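Hypothetical protein PA0115 (Pseudomonas aeruginosa, PDB 1XEB) probably acts as an N-acetyltransferase of the GNAT type, moving an acetyl group from acetyl-CoA to an amine of an acceptor not identified here. Local coordinates at residues Gln23-Val28 with Ile78-Ser83; Gly47-Leu52 with Tyr63-Asp68; Gly74-Gly79 with Thr111-Ser116. All blocks are in the same frame, centred on the assembly; numbering follows the deposited sequence.

Interaction 1: Gln23-Val28 with Ile78-Ser83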
loop_
_atom_site.group_PDB
_atom_site.type_symbol
_atom_site.label_atom_id
_atom_site.label_comp_id
_atom_site.label_asym_id
_atom_site.label_seq_id
_atom_site.Cartn_x
_atom_site.Cartn_y
_atom_site.Cartn_z
ATOM N N GLN A 23 -2.141 -12.996 3.415
ATOM C CA GLN A 23 -1.047 -13.941 3.461
ATOM C C GLN A 23 0.243 -13.346 2.895
ATOM O O GLN A 23 1.340 -13.642 3.383
ATOM C CB GLN A 23 -1.425 -15.184 2.687
ATOM C CG GLN A 23 -0.501 -16.327 2.958
ATOM C CD GLN A 23 0.068 -16.862 1.693
ATOM O OE1 GLN A 23 1.279 -16.777 1.456
ATOM N NE2 GLN A 23 -0.806 -17.413 0.845
ATOM N N LEU A 24 0.116 -12.509 1.864
ATOM C CA LEU A 24 1.298 -11.889 1.262
ATOM C C LEU A 24 1.860 -10.848 2.230
ATOM O O LEU A 24 3.076 -10.755 2.454
ATOM C CB LEU A 24 0.929 -11.219 -0.063
ATOM C CG LEU A 24 2.060 -10.437 -0.748
ATOM C CD1 LEU A 24 3.268 -11.335 -0.970
ATOM C CD2 LEU A 24 1.558 -9.876 -2.068
ATOM N N ARG A 25 0.953 -10.083 2.826
ATOM C CA ARG A 25 1.332 -9.036 3.768
ATOM C C ARG A 25 2.047 -9.596 4.990
ATOM O O ARG A 25 3.034 -9.017 5.475
ATOM C CB ARG A 25 0.084 -8.243 4.172
ATOM C CG ARG A 25 -0.280 -7.162 3.170
ATOM C CD ARG A 25 -1.691 -6.638 3.366
ATOM N NE ARG A 25 -2.032 -6.390 4.769
ATOM C CZ ARG A 25 -3.199 -5.900 5.149
ATOM N NH1 ARG A 25 -3.467 -5.702 6.441
ATOM N NH2 ARG A 25 -4.098 -5.594 4.220
ATOM N N THR A 26 1.563 -10.735 5.470
ATOM C CA THR A 26 2.149 -11.369 6.637
ATOM C C THR A 26 3.518 -11.923 6.288
ATOM O O THR A 26 4.485 -11.799 7.060
ATOM C CB THR A 26 1.273 -12.529 7.141
ATOM O OG1 THR A 26 -0.005 -12.031 7.543
ATOM C CG2 THR A 26 1.932 -13.207 8.312
ATOM N N GLU A 27 3.597 -12.537 5.113
ATOM C CA GLU A 27 4.847 -13.126 4.669
ATOM C C GLU A 27 5.966 -12.098 4.622
ATOM O O GLU A 27 7.083 -12.380 5.035
ATOM C CB GLU A 27 4.655 -13.759 3.299
ATOM C CG GLU A 27 5.928 -14.306 2.666
ATOM C CD GLU A 27 5.641 -14.950 1.326
ATOM O OE1 GLU A 27 5.166 -16.110 1.318
ATOM O OE2 GLU A 27 5.866 -14.283 0.284
ATOM N N VAL A 28 5.662 -10.900 4.127
ATOM C CA VAL A 28 6.671 -9.856 4.034
ATOM C C VAL A 28 6.845 -8.987 5.279
ATOM O O VAL A 28 7.946 -8.896 5.796
ATOM C CB VAL A 28 6.413 -8.964 2.814
ATOM C CG1 VAL A 28 7.436 -7.838 2.743
ATOM C CG2 VAL A 28 6.496 -9.824 1.552
ATOM N N ILE A 78 -2.117 5.621 1.426
ATOM C CA ILE A 78 -1.548 4.479 0.708
ATOM C C ILE A 78 -0.665 3.735 1.709
ATOM O O ILE A 78 0.145 4.347 2.380
ATOM C CB ILE A 78 -0.696 4.969 -0.482
ATOM C CG1 ILE A 78 -1.588 5.255 -1.671
ATOM C CG2 ILE A 78 0.362 3.958 -0.842
ATOM C CD1 ILE A 78 -0.853 5.960 -2.782
ATOM N N GLY A 79 -0.823 2.421 1.812
ATOM C CA GLY A 79 -0.021 1.664 2.750
ATOM C C GLY A 79 0.056 0.197 2.379
ATOM O O GLY A 79 -0.485 -0.217 1.350
ATOM N N ARG A 80 0.717 -0.587 3.229
ATOM C CA ARG A 80 0.898 -2.017 3.014
ATOM C C ARG A 80 1.418 -2.312 1.599
ATOM O O ARG A 80 0.984 -3.267 0.944
ATOM C CB ARG A 80 -0.421 -2.740 3.269
ATOM C CG ARG A 80 -0.873 -2.703 4.719
ATOM C CD ARG A 80 0.089 -3.487 5.581
ATOM N NE ARG A 80 -0.448 -3.849 6.896
ATOM C CZ ARG A 80 -0.541 -3.031 7.934
ATOM N NH1 ARG A 80 -1.041 -3.474 9.084
ATOM N NH2 ARG A 80 -0.137 -1.774 7.828
ATOM N N VAL A 81 2.340 -1.470 1.135
ATOM C CA VAL A 81 2.931 -1.619 -0.192
ATOM C C VAL A 81 3.873 -2.813 -0.128
ATOM O O VAL A 81 4.835 -2.819 0.647
ATOM C CB VAL A 81 3.702 -0.341 -0.615
ATOM C CG1 VAL A 81 4.454 -0.594 -1.918
ATOM C CG2 VAL A 81 2.723 0.817 -0.800
ATOM N N VAL A 82 3.587 -3.826 -0.940
ATOM C CA VAL A 82 4.380 -5.049 -0.909
ATOM C C VAL A 82 4.453 -5.758 -2.257
ATOM O O VAL A 82 3.560 -5.654 -3.096
ATOM C CB VAL A 82 3.789 -6.037 0.155
ATOM C CG1 VAL A 82 2.411 -6.524 -0.283
ATOM C CG2 VAL A 82 4.704 -7.218 0.362
ATOM N N SER A 83 5.533 -6.491 -2.455
ATOM C CA SER A 83 5.709 -7.236 -3.681
ATOM C C SER A 83 6.383 -8.522 -3.248
ATOM O O SER A 83 7.255 -8.498 -2.387
ATOM C CB SER A 83 6.601 -6.457 -4.655
ATOM O OG SER A 83 7.954 -6.479 -4.230
#

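Interaction 2: Gly47-Leu52 with Tyr63-Asp68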
loop_
_atom_site.group_PDB
_atom_site.type_symbol
_atom_site.label_atom_id
_atom_site.label_comp_id
_atom_site.label_asym_id
_atom_site.label_seq_id
_atom_site.Cartn_x
_atom_site.Cartn_y
_atom_site.Cartn_z
ATOM N N GLY A 47 -15.377 1.474 5.597
ATOM C CA GLY A 47 -15.550 2.595 4.689
ATOM C C GLY A 47 -15.368 2.196 3.237
ATOM O O GLY A 47 -16.047 1.289 2.740
ATOM N N ASP A 48 -14.451 2.873 2.550
ATOM C CA ASP A 48 -14.191 2.568 1.156
ATOM C C ASP A 48 -12.753 2.090 0.913
ATOM O O ASP A 48 -12.183 2.304 -0.162
ATOM C CB ASP A 48 -14.505 3.781 0.269
ATOM C CG ASP A 48 -16.007 4.066 0.164
ATOM O OD1 ASP A 48 -16.792 3.125 -0.112
ATOM O OD2 ASP A 48 -16.397 5.238 0.344
ATOM N N THR A 49 -12.159 1.438 1.898
ATOM C CA THR A 49 -10.812 0.950 1.693
ATOM C C THR A 49 -10.738 0.109 0.410
ATOM O O THR A 49 -11.538 -0.822 0.212
ATOM C CB THR A 49 -10.361 0.076 2.842
ATOM O OG1 THR A 49 -10.363 0.834 4.047
ATOM C CG2 THR A 49 -8.976 -0.445 2.580
ATOM N N HIS A 50 -9.798 0.435 -0.472
ATOM C CA HIS A 50 -9.654 -0.359 -1.685
ATOM C C HIS A 50 -8.419 -1.242 -1.602
ATOM O O HIS A 50 -7.550 -1.031 -0.754
ATOM C CB HIS A 50 -9.600 0.533 -2.933
ATOM C CG HIS A 50 -10.952 0.925 -3.440
ATOM N ND1 HIS A 50 -11.833 1.679 -2.700
ATOM C CD2 HIS A 50 -11.594 0.631 -4.597
ATOM C CE1 HIS A 50 -12.959 1.831 -3.375
ATOM N NE2 HIS A 50 -12.840 1.204 -4.529
ATOM N N HIS A 51 -8.363 -2.245 -2.475
ATOM C CA HIS A 51 -7.241 -3.167 -2.503
ATOM C C HIS A 51 -6.740 -3.373 -3.938
ATOM O O HIS A 51 -7.452 -3.918 -4.793
ATOM C CB HIS A 51 -7.665 -4.498 -1.874
ATOM C CG HIS A 51 -8.170 -4.360 -0.468
ATOM N ND1 HIS A 51 -7.362 -4.529 0.638
ATOM C CD2 HIS A 51 -9.388 -3.998 0.008
ATOM C CE1 HIS A 51 -8.059 -4.272 1.731
ATOM N NE2 HIS A 51 -9.291 -3.946 1.375
ATOM N N LEU A 52 -5.516 -2.917 -4.195
ATOM C CA LEU A 52 -4.903 -3.048 -5.504
ATOM C C LEU A 52 -4.107 -4.341 -5.516
ATOM O O LEU A 52 -3.268 -4.576 -4.651
ATOM C CB LEU A 52 -3.980 -1.862 -5.787
ATOM C CG LEU A 52 -3.288 -1.936 -7.147
ATOM C CD1 LEU A 52 -4.318 -1.716 -8.240
ATOM C CD2 LEU A 52 -2.181 -0.901 -7.230
ATOM N N TYR A 63 0.833 -6.049 -4.050
ATOM C CA TYR A 63 -0.344 -5.505 -3.407
ATOM C C TYR A 63 -0.085 -4.169 -2.733
ATOM O O TYR A 63 1.042 -3.843 -2.369
ATOM C CB TYR A 63 -0.825 -6.496 -2.347
ATOM C CG TYR A 63 -1.885 -5.958 -1.414
ATOM C CD1 TYR A 63 -3.238 -6.097 -1.711
ATOM C CD2 TYR A 63 -1.532 -5.286 -0.252
ATOM C CE1 TYR A 63 -4.215 -5.579 -0.865
ATOM C CE2 TYR A 63 -2.498 -4.757 0.594
ATOM C CZ TYR A 63 -3.840 -4.909 0.287
ATOM O OH TYR A 63 -4.805 -4.413 1.142
ATOM N N LEU A 64 -1.144 -3.385 -2.608
ATOM C CA LEU A 64 -1.100 -2.134 -1.877
ATOM C C LEU A 64 -2.545 -1.784 -1.502
ATOM O O LEU A 64 -3.506 -2.126 -2.210
ATOM C CB LEU A 64 -0.409 -1.003 -2.662
ATOM C CG LEU A 64 -1.080 -0.147 -3.731
ATOM C CD1 LEU A 64 -2.245 0.664 -3.149
ATOM C CD2 LEU A 64 -0.020 0.785 -4.302
ATOM N N ARG A 65 -2.683 -1.129 -0.360
ATOM C CA ARG A 65 -3.980 -0.748 0.157
ATOM C C ARG A 65 -4.215 0.763 0.124
ATOM O O ARG A 65 -3.307 1.563 0.386
ATOM C CB ARG A 65 -4.111 -1.255 1.596
ATOM C CG ARG A 65 -5.414 -0.887 2.270
ATOM C CD ARG A 65 -5.477 -1.454 3.675
ATOM N NE ARG A 65 -4.504 -0.838 4.576
ATOM C CZ ARG A 65 -4.391 -1.150 5.864
ATOM N NH1 ARG A 65 -5.192 -2.076 6.394
ATOM N NH2 ARG A 65 -3.484 -0.539 6.624
ATOM N N LEU A 66 -5.450 1.131 -0.200
ATOM C CA LEU A 66 -5.868 2.516 -0.248
ATOM C C LEU A 66 -6.968 2.778 0.800
ATOM O O LEU A 66 -8.044 2.181 0.747
ATOM C CB LEU A 66 -6.380 2.847 -1.659
ATOM C CG LEU A 66 -5.282 2.764 -2.724
ATOM C CD1 LEU A 66 -5.830 2.257 -4.044
ATOM C CD2 LEU A 66 -4.663 4.112 -2.893
ATOM N N LEU A 67 -6.694 3.661 1.759
ATOM C CA LEU A 67 -7.691 4.012 2.775
ATOM C C LEU A 67 -8.413 5.292 2.316
ATOM O O LEU A 67 -7.758 6.245 1.878
ATOM C CB LEU A 67 -7.006 4.240 4.124
ATOM C CG LEU A 67 -6.434 3.032 4.882
ATOM C CD1 LEU A 67 -5.657 2.159 3.944
ATOM C CD2 LEU A 67 -5.539 3.502 6.024
ATOM N N ASP A 68 -9.745 5.318 2.405
ATOM C CA ASP A 68 -10.513 6.490 1.965
ATOM C C ASP A 68 -10.312 7.728 2.831
ATOM O O ASP A 68 -10.082 7.637 4.041
ATOM C CB ASP A 68 -12.020 6.183 1.856
ATOM C CG ASP A 68 -12.696 6.004 3.201
ATOM O OD1 ASP A 68 -12.964 4.840 3.561
ATOM O OD2 ASP A 68 -12.968 7.014 3.897
#

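Interaction 3: Gly74-Gly79 with Thr111-Ser116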
loop_
_atom_site.group_PDB
_atom_site.type_symbol
_atom_site.label_atom_id
_atom_site.label_comp_id
_atom_site.label_asym_id
_atom_site.label_seq_id
_atom_site.Cartn_x
_atom_site.Cartn_y
_atom_site.Cartn_z
ATOM N N GLY A 74 -9.230 13.797 5.505
ATOM C CA GLY A 74 -9.034 14.426 4.205
ATOM C C GLY A 74 -7.819 14.096 3.356
ATOM O O GLY A 74 -7.394 14.919 2.541
ATOM N N GLN A 75 -7.258 12.906 3.531
ATOM C CA GLN A 75 -6.104 12.480 2.746
ATOM C C GLN A 75 -6.339 11.009 2.356
ATOM O O GLN A 75 -6.868 10.245 3.168
ATOM C CB GLN A 75 -4.812 12.571 3.576
ATOM C CG GLN A 75 -4.605 13.850 4.407
ATOM C CD GLN A 75 -3.161 13.987 4.949
ATOM O OE1 GLN A 75 -2.295 14.630 4.317
ATOM N NE2 GLN A 75 -2.896 13.375 6.110
ATOM N N VAL A 76 -6.002 10.612 1.127
ATOM C CA VAL A 76 -6.160 9.204 0.781
ATOM C C VAL A 76 -4.864 8.603 1.315
ATOM O O VAL A 76 -3.795 9.148 1.077
ATOM C CB VAL A 76 -6.277 8.927 -0.767
ATOM C CG1 VAL A 76 -7.155 9.974 -1.442
ATOM C CG2 VAL A 76 -4.918 8.865 -1.406
ATOM N N VAL A 77 -4.955 7.514 2.069
ATOM C CA VAL A 77 -3.760 6.903 2.632
ATOM C C VAL A 77 -3.359 5.634 1.901
ATOM O O VAL A 77 -4.152 4.701 1.765
ATOM C CB VAL A 77 -3.944 6.582 4.142
ATOM C CG1 VAL A 77 -2.687 5.910 4.707
ATOM C CG2 VAL A 77 -4.226 7.857 4.911
ATOM N N ILE A 78 -2.117 5.621 1.426
ATOM C CA ILE A 78 -1.548 4.479 0.708
ATOM C C ILE A 78 -0.665 3.735 1.709
ATOM O O ILE A 78 0.145 4.347 2.380
ATOM C CB ILE A 78 -0.696 4.969 -0.482
ATOM C CG1 ILE A 78 -1.588 5.255 -1.671
ATOM C CG2 ILE A 78 0.362 3.958 -0.842
ATOM C CD1 ILE A 78 -0.853 5.960 -2.782
ATOM N N GLY A 79 -0.823 2.421 1.812
ATOM C CA GLY A 79 -0.021 1.664 2.750
ATOM C C GLY A 79 0.056 0.197 2.379
ATOM O O GLY A 79 -0.485 -0.217 1.350
ATOM N N THR A 111 -7.844 14.726 -4.223
ATOM C CA THR A 111 -7.623 14.538 -2.794
ATOM C C THR A 111 -6.151 14.182 -2.644
ATOM O O THR A 111 -5.669 13.246 -3.283
ATOM C CB THR A 111 -8.460 13.385 -2.238
ATOM O OG1 THR A 111 -9.842 13.614 -2.533
ATOM C CG2 THR A 111 -8.265 13.268 -0.736
ATOM N N PRO A 112 -5.408 14.936 -1.818
ATOM C CA PRO A 112 -3.990 14.627 -1.647
ATOM C C PRO A 112 -3.772 13.231 -1.080
ATOM O O PRO A 112 -4.592 12.732 -0.320
ATOM C CB PRO A 112 -3.499 15.736 -0.714
ATOM C CG PRO A 112 -4.708 16.132 0.012
ATOM C CD PRO A 112 -5.773 16.125 -1.039
ATOM N N VAL A 113 -2.653 12.619 -1.467
ATOM C CA VAL A 113 -2.298 11.272 -1.040
ATOM C C VAL A 113 -1.214 11.267 0.044
ATOM O O VAL A 113 -0.215 11.996 -0.048
ATOM C CB VAL A 113 -1.810 10.428 -2.256
ATOM C CG1 VAL A 113 -1.478 9.016 -1.804
ATOM C CG2 VAL A 113 -2.899 10.379 -3.331
ATOM N N TYR A 114 -1.408 10.432 1.063
ATOM C CA TYR A 114 -0.451 10.352 2.157
ATOM C C TYR A 114 0.066 8.938 2.386
ATOM O O TYR A 114 -0.666 7.961 2.252
ATOM C CB TYR A 114 -1.075 10.915 3.452
ATOM C CG TYR A 114 -0.195 10.789 4.680
ATOM C CD1 TYR A 114 -0.088 9.579 5.371
ATOM C CD2 TYR A 114 0.579 11.853 5.111
ATOM C CE1 TYR A 114 0.776 9.437 6.458
ATOM C CE2 TYR A 114 1.446 11.726 6.190
ATOM C CZ TYR A 114 1.546 10.516 6.861
ATOM O OH TYR A 114 2.438 10.377 7.920
ATOM N N LEU A 115 1.347 8.839 2.723
ATOM C CA LEU A 115 1.944 7.544 3.008
ATOM C C LEU A 115 3.024 7.719 4.045
ATOM O O LEU A 115 3.569 8.816 4.224
ATOM C CB LEU A 115 2.516 6.889 1.733
ATOM C CG LEU A 115 3.649 7.558 0.927
ATOM C CD1 LEU A 115 4.960 7.500 1.667
ATOM C CD2 LEU A 115 3.806 6.822 -0.392
ATOM N N SER A 116 3.297 6.622 4.740
ATOM C CA SER A 116 4.310 6.557 5.774
ATOM C C SER A 116 5.446 5.805 5.111
ATOM O O SER A 116 5.375 4.585 4.927
ATOM C CB SER A 116 3.778 5.772 6.964
ATOM O OG SER A 116 4.806 5.502 7.887
HETATM O O HOH W 1 1.730 4.290 4.388
#

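Interaction 1: Gln23-Val28 with Ile78-Ser83
V82 is the strand residue at the centre of this contact, and each of its two methyl groups has its own partner on the helix. With CG1 between the backbone N and the carbonyl carbon (chi1 67°), CG2 is left anti to the N and presses against the isopropyl group of V28, V82 CG2 standing 3.4 Å from V28 CG2 and 3.5 Å from V28 CB. CG1 turns to L24, 3.9 Å from L24 CD2, as the two side chains run past each other in opposite directions. This buried patch is apolar, and no hydrogen bond crosses between the segments. Helix and strand run nearly perpendicular, at 84°, with their axes 8.7 Å apart, so one strand residue can serve two successive turns of the helix.

R80 and V82 both point to the helix, with V81 turned away between them. Between G79, bonded to R65, and V82, bonded to Y63, strand 76-83 has R80 and V81 where strand 59-67 has only L64: a beta bulge, as in the fourth strand of GNAT acetyltransferases, and R80 takes a left-handed backbone conformation.

Toward R80 the packing becomes looser and polar. R25 bends at chi3 (44°), and R80 covers one face of its guanidinium, R80 CG sitting 3.9 Å above the plane near the rim. The guanidinium planes are almost perpendicular, with R25 NH1 3.6 Å from R80 NE. What gathers the two cations is E39, whose OE2 forms salt bridges with both NE atoms, while R25 NH2 has a second carboxylate in D44. At the far end S83 directs its side chain away from the helix, and its carbonyl accepts a bond from R88. The solvent side of the helix carries Q23, T26 and E27, which leave the strand untouched.

Interaction 2: Gly47-Leu52 with Tyr63-Asp68
H50 and L66 form a hydrogen-bonded antiparallel pair, H50 N to L66 O at 2.8 Å being answered by L66 N to H50 O; L52 and L64 repeat the pattern, and H51 faces R65 as the non-hydrogen-bonded pair between them. Beyond the ladder, the loop residue D48 replaces a carbonyl partner with a carboxylate: D48 N gives D68 OD1 a nearly straight bond of 2.7 Å (172°), arriving from above the carboxylate plane.

Among side-chain bonds, H51 ND1 and Y63 OH meet at 2.6 Å. The two side chains lie alongside each other and point the same way, their rings rim to rim with planes 31° apart, so the hydroxyl comes to the imidazole at its edge. H51 NE2 is bonded to the carbonyl of D44, so both ring nitrogens are engaged and the rotation of the ring is fixed. H50 turns its ND1 back to its own chain, 2.6 Å from D48 O and close to the ring plane, which ties the start of the strand to the loop before it.

Apolar contacts fill in on both faces. L52 CD2 rests 3.7 Å from L64 CG, beneath helix 92-108. On the H51 side, T49 CG2 lies anti to the backbone N (chi1 -61° for OG1) and touches R65 CG at 3.6 Å, while the guanidinium of R65 reaches D41 in a salt bridge.

Together these residues form the open end of the beta hairpin of strands 50-56 and 59-67, the antiparallel second and third strands of the GNAT fold, with helices 15-32 and 92-108 on its two faces.

Interaction 3: Gly74-Gly79 with Thr111-Ser116
V76 and V113, then V77 and Y114, pair in parallel: V76 N bonds P112 O at 2.9 Å, Y114 N bonds V76 O at 2.7 Å, and I78 N bonds Y114 O at 2.9 Å, while the strands run at 34° to each other. Past that point a water takes over the ladder, donating a hydrogen bond to I78 O at 2.6 Å and accepting one from S116 N at 2.8 Å. This inserted water is consistent with the parting of the fourth and fifth strands known from the GNAT fold, where the opening commonly receives the acyl-CoA.

On the face that carries V76, I78 and V113, I78 extends its CD1 to V113 CG1, a close 3.3 Å, and V76 CG1 packs 3.5 Å from T111 CG2. On the other face the side chain of Q75 crosses that of Y114 with amide and ring 43° apart, Q75 NE2 lying 3.9 Å from Y114 CD2; Q75 OE1 has a weak bond to R148.

Helix 92-108 lies over V76, I78 and V113 through A100, A104 and W108 and completes a beta-alpha-beta crossover. Strand 59-67 flanks the pair beside V77, and strand 142-149 flanks it beside V113 and L115.

In the fold
From the N terminus, helix 15-32 is the first element involved, and interaction 1 closes a long loop by laying it across strand 76-83. Nested within that loop is interaction 2, the short hairpin closure between strands 50-56 and 59-67. Interaction 3 opens on the same strand that closes interaction 1, sharing I78 and G79, and closes the beta-alpha-beta loop through helix 92-108; it comes after interaction 2 along the chain. Strand 76-83 is thus the common member: it pairs with 59-67 through G79 to R65 and V77 to L67, and with 113-118 on its other edge. The three contacts join helix 15-32, the antiparallel hairpin and the crossover into one sheet-centred GNAT domain.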